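Local coordinates for phenazine biosynthesis protein, PhzF family (Bacillus anthracis, PDB 3EDN) that is of unproven function but, as a PhzF-family member with a diaminopimelate epimerase-like fold, may catalyse an isomerisation like that of phenazine biosynthesis, at residues I59-Y63 / G76-I81; L90-L96 / P106-G110. All coordinates share one frame; numbering follows the deposited sequence.

Interaction 1. Residues I59-Y63 / G76-I81; sequences IRMRY and GTVGTI. With SO4 (sulfate ion), chain O.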
ATOM      1  N   ILE A  59       1.361 -15.842   5.474  1.00 12.59           N
ATOM      2  CA  ILE A  59       0.572 -14.659   5.161  1.00 13.43           C
ATOM      3  C   ILE A  59       1.310 -13.419   5.614  1.00 12.74           C
ATOM      4  O   ILE A  59       2.307 -13.513   6.325  1.00 11.75           O
ATOM      5  CB  ILE A  59      -0.835 -14.675   5.819  1.00 13.90           C
ATOM      6  CG1 ILE A  59      -0.727 -14.548   7.342  1.00 13.47           C
ATOM      7  CG2 ILE A  59      -1.595 -15.939   5.457  1.00 14.09           C
ATOM      8  CD1 ILE A  59      -2.084 -14.239   8.010  1.00 14.14           C
ATOM      9  N   ARG A  60       0.821 -12.263   5.171  1.00 12.10           N
ATOM     10  CA  ARG A  60       1.290 -10.973   5.644  1.00 12.39           C
ATOM     11  C   ARG A  60       0.089 -10.270   6.272  1.00 11.74           C
ATOM     12  O   ARG A  60      -1.060 -10.503   5.883  1.00 12.27           O
ATOM     13  CB  ARG A  60       1.864 -10.163   4.477  1.00 12.30           C
ATOM     14  CG  ARG A  60       2.316  -8.749   4.788  1.00 13.13           C
ATOM     15  CD  ARG A  60       3.206  -8.232   3.631  1.00 14.16           C
ATOM     16  NE  ARG A  60       2.506  -8.247   2.338  1.00 14.52           N
ATOM     17  CZ  ARG A  60       1.960  -7.171   1.770  1.00 12.86           C
ATOM     18  NH1 ARG A  60       2.039  -5.987   2.357  1.00 13.60           N
ATOM     19  NH2 ARG A  60       1.334  -7.282   0.600  1.00 13.21           N
HETATM   20  N   MSE A  61       0.341  -9.423   7.261  1.00 11.40           N
HETATM   21  CA  MSE A  61      -0.742  -8.659   7.872  1.00 12.54           C
HETATM   22  C   MSE A  61      -0.312  -7.224   8.032  1.00 11.03           C
HETATM   23  O   MSE A  61       0.819  -6.962   8.420  1.00 11.72           O
HETATM   24  CB  MSE A  61      -1.068  -9.198   9.264  1.00 13.86           C
HETATM   25  CG  MSE A  61      -1.978 -10.388   9.285  1.00 15.73           C
HETATM   26 SE   MSE A  61      -2.646 -10.701  11.100  0.75 18.23          SE
HETATM   27  CE  MSE A  61      -3.765  -9.263  11.263  1.00 17.42           C
ATOM     28  N   ARG A  62      -1.215  -6.291   7.758  1.00  8.91           N
ATOM     29  CA  ARG A  62      -0.988  -4.898   8.130  1.00 11.07           C
ATOM     30  C   ARG A  62      -2.069  -4.490   9.120  1.00 11.22           C
ATOM     31  O   ARG A  62      -3.210  -4.984   9.051  1.00 11.23           O
ATOM     32  CB  ARG A  62      -0.949  -3.989   6.896  1.00 10.41           C
ATOM     33  CG  ARG A  62       0.287  -4.246   6.022  1.00 10.32           C
ATOM     34  CD  ARG A  62       0.285  -3.411   4.740  1.00 11.12           C
ATOM     35  NE  ARG A  62       0.693  -2.039   4.970  1.00 12.14           N
ATOM     36  CZ  ARG A  62       1.037  -1.182   4.014  1.00 12.85           C
ATOM     37  NH1 ARG A  62       1.031  -1.555   2.724  1.00 12.84           N
ATOM     38  NH2 ARG A  62       1.415   0.046   4.354  1.00 13.01           N
ATOM     39  N   TYR A  63      -1.708  -3.583  10.025  1.00 10.98           N
ATOM     40  CA  TYR A  63      -2.559  -3.205  11.161  1.00 10.48           C
ATOM     41  C   TYR A  63      -2.758  -1.691  11.148  1.00 10.28           C
ATOM     42  O   TYR A  63      -1.771  -0.959  11.086  1.00 12.28           O
ATOM     43  CB  TYR A  63      -1.852  -3.570  12.459  1.00 10.81           C
ATOM     44  CG  TYR A  63      -1.334  -5.002  12.560  1.00 10.70           C
ATOM     45  CD1 TYR A  63      -2.168  -6.053  12.981  1.00 10.84           C
ATOM     46  CD2 TYR A  63       0.009  -5.296  12.312  1.00 10.68           C
ATOM     47  CE1 TYR A  63      -1.678  -7.336  13.111  1.00 10.65           C
ATOM     48  CE2 TYR A  63       0.500  -6.597  12.430  1.00 11.76           C
ATOM     49  CZ  TYR A  63      -0.337  -7.606  12.844  1.00 11.06           C
ATOM     50  OH  TYR A  63       0.140  -8.897  12.982  1.00 10.75           O
ATOM     51  N   GLY A  76      -5.343  -7.811  17.413  1.00 10.55           N
ATOM     52  CA  GLY A  76      -5.760  -7.893  16.006  1.00 10.32           C
ATOM     53  C   GLY A  76      -5.270  -9.186  15.382  1.00 10.44           C
ATOM     54  O   GLY A  76      -5.966  -9.820  14.598  1.00 11.11           O
ATOM     55  N   THR A  77      -4.073  -9.606  15.755  1.00  9.77           N
ATOM     56  CA  THR A  77      -3.558 -10.885  15.289  1.00  9.50           C
ATOM     57  C   THR A  77      -4.382 -12.048  15.834  1.00  9.46           C
ATOM     58  O   THR A  77      -4.772 -12.952  15.095  1.00  8.60           O
ATOM     59  CB  THR A  77      -2.066 -11.027  15.667  1.00  9.78           C
ATOM     60  OG1 THR A  77      -1.331  -9.960  15.038  1.00 11.40           O
ATOM     61  CG2 THR A  77      -1.506 -12.363  15.212  1.00  9.54           C
ATOM     62  N   VAL A  78      -4.661 -12.031  17.128  1.00  9.67           N
ATOM     63  CA  VAL A  78      -5.527 -13.051  17.704  1.00  9.75           C
ATOM     64  C   VAL A  78      -6.891 -13.114  17.000  1.00  9.46           C
ATOM     65  O   VAL A  78      -7.310 -14.185  16.565  1.00  8.76           O
ATOM     66  CB  VAL A  78      -5.713 -12.844  19.220  1.00 10.30           C
ATOM     67  CG1 VAL A  78      -6.902 -13.678  19.765  1.00 10.71           C
ATOM     68  CG2 VAL A  78      -4.413 -13.172  19.962  1.00 11.72           C
ATOM     69  N   GLY A  79      -7.573 -11.976  16.883  1.00  8.78           N
ATOM     70  CA  GLY A  79      -8.881 -11.988  16.242  1.00  9.98           C
ATOM     71  C   GLY A  79      -8.813 -12.437  14.791  1.00  9.20           C
ATOM     72  O   GLY A  79      -9.655 -13.216  14.316  1.00  9.23           O
ATOM     73  N   THR A  80      -7.797 -11.967  14.083  1.00  7.67           N
ATOM     74  CA  THR A  80      -7.704 -12.237  12.636  1.00  8.10           C
ATOM     75  C   THR A  80      -7.364 -13.695  12.348  1.00  8.64           C
ATOM     76  O   THR A  80      -8.013 -14.343  11.520  1.00  8.89           O
ATOM     77  CB  THR A  80      -6.707 -11.299  11.943  1.00  8.27           C
ATOM     78  OG1 THR A  80      -7.131  -9.940  12.123  1.00  9.04           O
ATOM     79  CG2 THR A  80      -6.610 -11.584  10.445  1.00  8.44           C
ATOM     80  N   ILE A  81      -6.366 -14.236  13.042  1.00  8.52           N
ATOM     81  CA  ILE A  81      -6.038 -15.636  12.819  1.00  8.77           C
ATOM     82  C   ILE A  81      -7.185 -16.531  13.291  1.00  8.15           C
ATOM     83  O   ILE A  81      -7.499 -17.522  12.646  1.00  9.19           O
ATOM     84  CB  ILE A  81      -4.710 -16.043  13.460  1.00  8.87           C
ATOM     85  CG1 ILE A  81      -3.582 -15.142  12.965  1.00  9.18           C
ATOM     86  CG2 ILE A  81      -4.399 -17.521  13.161  1.00  9.52           C
ATOM     87  CD1 ILE A  81      -3.499 -15.025  11.454  1.00 10.61           C
TER
HETATM   88  S   SO4 O 302       4.219   1.739   2.751  0.50 16.29           S
HETATM   89  O1  SO4 O 302       4.536   1.441   1.359  0.50 18.05           O
HETATM   90  O2  SO4 O 302       2.789   1.957   2.914  0.50 16.85           O
HETATM   91  O3  SO4 O 302       4.669   0.638   3.595  0.50 17.17           O
HETATM   92  O4  SO4 O 302       4.938   2.965   3.104  0.50 17.77           O

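Interaction 2. Residues L90-L96 / P106-G110; sequences LEEKASL and PIQIG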
ATOM      1  N   LEU A  90      -7.558 -21.058   6.265  1.00 10.83           N
ATOM      2  CA  LEU A  90      -6.152 -21.421   6.457  1.00 12.43           C
ATOM      3  C   LEU A  90      -5.840 -22.848   6.005  1.00 14.50           C
ATOM      4  O   LEU A  90      -6.737 -23.678   5.890  1.00 13.38           O
ATOM      5  CB  LEU A  90      -5.786 -21.320   7.943  1.00 13.15           C
ATOM      6  CG  LEU A  90      -5.768 -19.935   8.577  1.00 13.66           C
ATOM      7  CD1 LEU A  90      -5.315 -20.014  10.023  1.00 13.73           C
ATOM      8  CD2 LEU A  90      -4.891 -18.960   7.804  1.00 14.46           C
ATOM      9  N   GLU A  91      -4.557 -23.128   5.790  1.00 16.31           N
ATOM     10  CA  GLU A  91      -4.117 -24.496   5.537  1.00 19.83           C
ATOM     11  C   GLU A  91      -4.263 -25.383   6.783  1.00 20.71           C
ATOM     12  O   GLU A  91      -4.427 -24.873   7.903  1.00 20.51           O
ATOM     13  CB  GLU A  91      -2.673 -24.516   5.028  1.00 20.30           C
ATOM     14  CG  GLU A  91      -2.492 -23.887   3.639  1.00 22.08           C
ATOM     15  CD  GLU A  91      -1.153 -24.249   2.987  1.00 23.23           C
ATOM     16  OE1 GLU A  91      -0.878 -25.461   2.794  1.00 25.09           O
ATOM     17  OE2 GLU A  91      -0.388 -23.317   2.651  1.00 25.35           O
ATOM     18  N   GLU A  92      -4.229 -26.705   6.579  1.00 22.90           N
ATOM     19  CA  GLU A  92      -4.312 -27.678   7.668  1.00 24.81           C
ATOM     20  C   GLU A  92      -2.997 -27.786   8.413  1.00 25.82           C
ATOM     21  O   GLU A  92      -2.211 -28.706   8.173  1.00 26.36           O
ATOM     22  CB  GLU A  92      -4.642 -29.078   7.143  1.00 25.67           C
ATOM     23  CG  GLU A  92      -6.007 -29.243   6.527  1.00 25.69           C
ATOM     24  CD  GLU A  92      -6.181 -30.625   5.938  1.00 25.45           C
ATOM     25  OE1 GLU A  92      -5.540 -30.897   4.883  1.00 24.24           O
ATOM     26  OE2 GLU A  92      -6.953 -31.421   6.530  1.00 23.15           O
ATOM     27  N   LYS A  93      -2.744 -26.847   9.306  1.00 26.08           N
ATOM     28  CA  LYS A  93      -1.563 -26.918  10.153  0.50 26.23           C
ATOM     29  C   LYS A  93      -1.806 -26.164  11.458  1.00 25.75           C
ATOM     30  O   LYS A  93      -2.702 -25.313  11.531  1.00 26.94           O
ATOM     31  CB  LYS A  93      -0.330 -26.394   9.411  0.50 26.65           C
ATOM     32  CG  LYS A  93       0.992 -26.713  10.089  0.50 27.03           C
ATOM     33  CD  LYS A  93       0.988 -28.079  10.765  0.50 27.28           C
ATOM     34  CE  LYS A  93       2.203 -28.239  11.662  0.50 27.22           C
ATOM     35  NZ  LYS A  93       2.528 -26.977  12.384  0.50 27.22           N
ATOM     36  N   ALA A  94      -1.021 -26.501  12.475  1.00 24.21           N
ATOM     37  CA  ALA A  94      -1.196 -25.977  13.821  1.00 22.44           C
ATOM     38  C   ALA A  94      -0.255 -24.819  14.108  1.00 21.08           C
ATOM     39  O   ALA A  94      -0.142 -24.363  15.245  1.00 17.80           O
ATOM     40  CB  ALA A  94      -0.989 -27.092  14.839  1.00 23.04           C
ATOM     41  N   SER A  95       0.444 -24.362  13.081  1.00 20.58           N
ATOM     42  CA  SER A  95       1.276 -23.175  13.213  1.00 21.73           C
ATOM     43  C   SER A  95       1.279 -22.375  11.917  1.00 21.52           C
ATOM     44  O   SER A  95       0.950 -22.895  10.844  1.00 23.53           O
ATOM     45  CB  SER A  95       2.695 -23.542  13.625  1.00 22.86           C
ATOM     46  OG  SER A  95       3.304 -24.360  12.652  1.00 24.14           O
ATOM     47  N   LEU A  96       1.627 -21.102  12.037  1.00 19.80           N
ATOM     48  CA  LEU A  96       1.549 -20.168  10.922  1.00 18.68           C
ATOM     49  C   LEU A  96       2.687 -19.168  11.074  1.00 17.13           C
ATOM     50  O   LEU A  96       3.052 -18.820  12.197  1.00 17.30           O
ATOM     51  CB  LEU A  96       0.191 -19.425  10.959  1.00 20.14           C
ATOM     52  CG  LEU A  96      -0.249 -18.529   9.795  1.00 20.80           C
ATOM     53  CD1 LEU A  96      -0.735 -19.403   8.660  1.00 21.62           C
ATOM     54  CD2 LEU A  96      -1.331 -17.517  10.188  1.00 20.64           C
ATOM     55  N   PRO A 106       5.997 -16.098  14.387  1.00 15.56           N
ATOM     56  CA  PRO A 106       5.481 -17.453  14.474  1.00 14.90           C
ATOM     57  C   PRO A 106       4.250 -17.495  15.382  1.00 14.54           C
ATOM     58  O   PRO A 106       4.289 -16.997  16.519  1.00 15.37           O
ATOM     59  CB  PRO A 106       6.619 -18.238  15.144  1.00 15.87           C
ATOM     60  CG  PRO A 106       7.732 -17.293  15.309  1.00 17.01           C
ATOM     61  CD  PRO A 106       7.193 -15.904  15.211  1.00 15.64           C
ATOM     62  N   ILE A 107       3.185 -18.114  14.889  1.00 13.30           N
ATOM     63  CA  ILE A 107       1.911 -18.234  15.589  1.00 12.91           C
ATOM     64  C   ILE A 107       1.567 -19.693  15.771  1.00 12.79           C
ATOM     65  O   ILE A 107       1.751 -20.482  14.845  1.00 14.52           O
ATOM     66  CB  ILE A 107       0.783 -17.599  14.734  1.00 14.27           C
ATOM     67  CG1 ILE A 107       1.095 -16.132  14.437  1.00 15.60           C
ATOM     68  CG2 ILE A 107      -0.610 -17.821  15.352  1.00 15.13           C
ATOM     69  CD1 ILE A 107       1.314 -15.253  15.647  1.00 15.10           C
ATOM     70  N   GLN A 108       1.090 -20.072  16.960  1.00 11.50           N
ATOM     71  CA  GLN A 108       0.592 -21.429  17.178  1.00 12.75           C
ATOM     72  C   GLN A 108      -0.917 -21.393  17.263  1.00 13.20           C
ATOM     73  O   GLN A 108      -1.490 -20.495  17.856  1.00 14.41           O
ATOM     74  CB  GLN A 108       1.133 -22.003  18.485  1.00 14.87           C
ATOM     75  CG  GLN A 108       2.584 -21.706  18.723  1.00 17.88           C
ATOM     76  CD  GLN A 108       3.457 -22.217  17.611  1.00 20.26           C
ATOM     77  OE1 GLN A 108       3.237 -23.315  17.089  1.00 22.17           O
ATOM     78  NE2 GLN A 108       4.461 -21.431  17.238  1.00 20.09           N
ATOM     79  N   ILE A 109      -1.554 -22.396  16.683  1.00 12.55           N
ATOM     80  CA  ILE A 109      -2.996 -22.498  16.698  1.00 13.73           C
ATOM     81  C   ILE A 109      -3.348 -23.780  17.422  1.00 15.15           C
ATOM     82  O   ILE A 109      -2.933 -24.872  17.007  1.00 15.85           O
ATOM     83  CB  ILE A 109      -3.563 -22.518  15.268  1.00 14.00           C
ATOM     84  CG1 ILE A 109      -3.090 -21.271  14.516  1.00 15.14           C
ATOM     85  CG2 ILE A 109      -5.093 -22.637  15.322  1.00 14.23           C
ATOM     86  CD1 ILE A 109      -3.341 -21.289  13.011  1.00 15.57           C
ATOM     87  N   GLY A 110      -4.091 -23.640  18.515  1.00 15.62           N
ATOM     88  CA  GLY A 110      -4.406 -24.781  19.361  1.00 16.83           C
ATOM     89  C   GLY A 110      -5.874 -24.782  19.725  1.00 18.11           C
ATOM     90  O   GLY A 110      -6.637 -23.951  19.249  1.00 17.46           O
TER
HETATM   91  O   HOH W   1       2.015 -25.563  17.629  1.00 37.92           O

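Interaction 1. Residues I59-Y63 / G76-I81
G76 packs against strand 59-63 where M61 and Y63 lean toward the helix. Having no side chain, it lets the Y63 ring come close to the helix; CE of M61, a selenomethionine, lies 4.0 Å from G76 O. One residue on, T77 lies obliquely across Y63, whose OH donates a hydrogen bond of 2.7 Å to T77 OG1. Threonine suits this place because its hydroxyl can accept from the tyrosine and also bond C73 O, so a buried polar atom has two partners. At T80 the side chain meets M61 tip to tip. The selenomethionine chain bends at its last torsion (chi3 70°), which rests CE against T80 OG1 (3.5 Å), CB and CG2 together. That hydroxyl donates to G76 O at 2.7 Å, while T80 N reaches the same oxygen from the opposite face of the carbonyl; thus satisfied, it can lie against a methyl group. I81 closes the row, its CD1 3.8 Å from I59 CD1. Strand alternation sends R60 and R62 to the other side, toward the second subunit; there R62 NH2 donates to O2 (2.8 Å) of a sulfate probably from the crystallisation liquor, in the guanidinium plane, and R62 NE forms a salt bridge with E69. A central helix enclosed by the strands of one lobe is the arrangement of the diaminopimelate epimerase-like fold.

Interaction 2. Residues L90-L96 / P106-G110
L96 and I107 face each other in the beta hairpin of strands 95-100 and 103-111, near the end away from its turn. They form an antiparallel hydrogen-bonded pair: L96 N donates to I107 O at 2.9 Å, and I107 N returns a bond to L96 O at 2.8 Å. Their CB atoms are 4.2 Å apart on the same face, where branched apolar side chains belong because that face turns inward. S95 and Q108 are the neighbouring non-hydrogen-bonded pair, with short polar and long polar side chains suited to the outer face. Q108 bends at its second torsion (chi2 -58°), bringing the amide across toward S95, with OE1 3.5 Å from S95 CB; a water sits 2.6 Å from the same Q108 OE1. Beyond the regular pairing, I109 N donates to A94 O at 2.8 Å, almost straight at the hydrogen (175°) although the donor stands above the carbonyl plane. This bond ties the incoming loop to the strand. I109 then extends its CD1 to L90 CD1, 3.8 Å away, the two side chains crossing at an angle. On its far edge strand 103-111 bonds to strand 117-122, through Q108 with K120 and G110 with F118. Helix 74-86 covers the apolar face, with L84 and R85 against L90, R85 also against I109, and I81 against L96.

In the fold
The two contacts share an apolar layer against helix 74-86, interaction 2 through its inward-facing side chains; their centres are 13 Å apart and on the same side of the chain's centre. Interaction 1 closes before interaction 2 opens: strand 59-64 and the helix come first, then the loop from L90 leads into strand 95-100, which runs parallel to strand 59-64 and beside it. The two sites touch directly, I81 CD1 lying 3.5 Å from L96 CD2, and T77 and I107 also meet. The helix therefore packs on strand 59-64 and the following hairpin together, joining them into a single lobe core, while the arginines of strand 59-64 serve the subunit interface behind it.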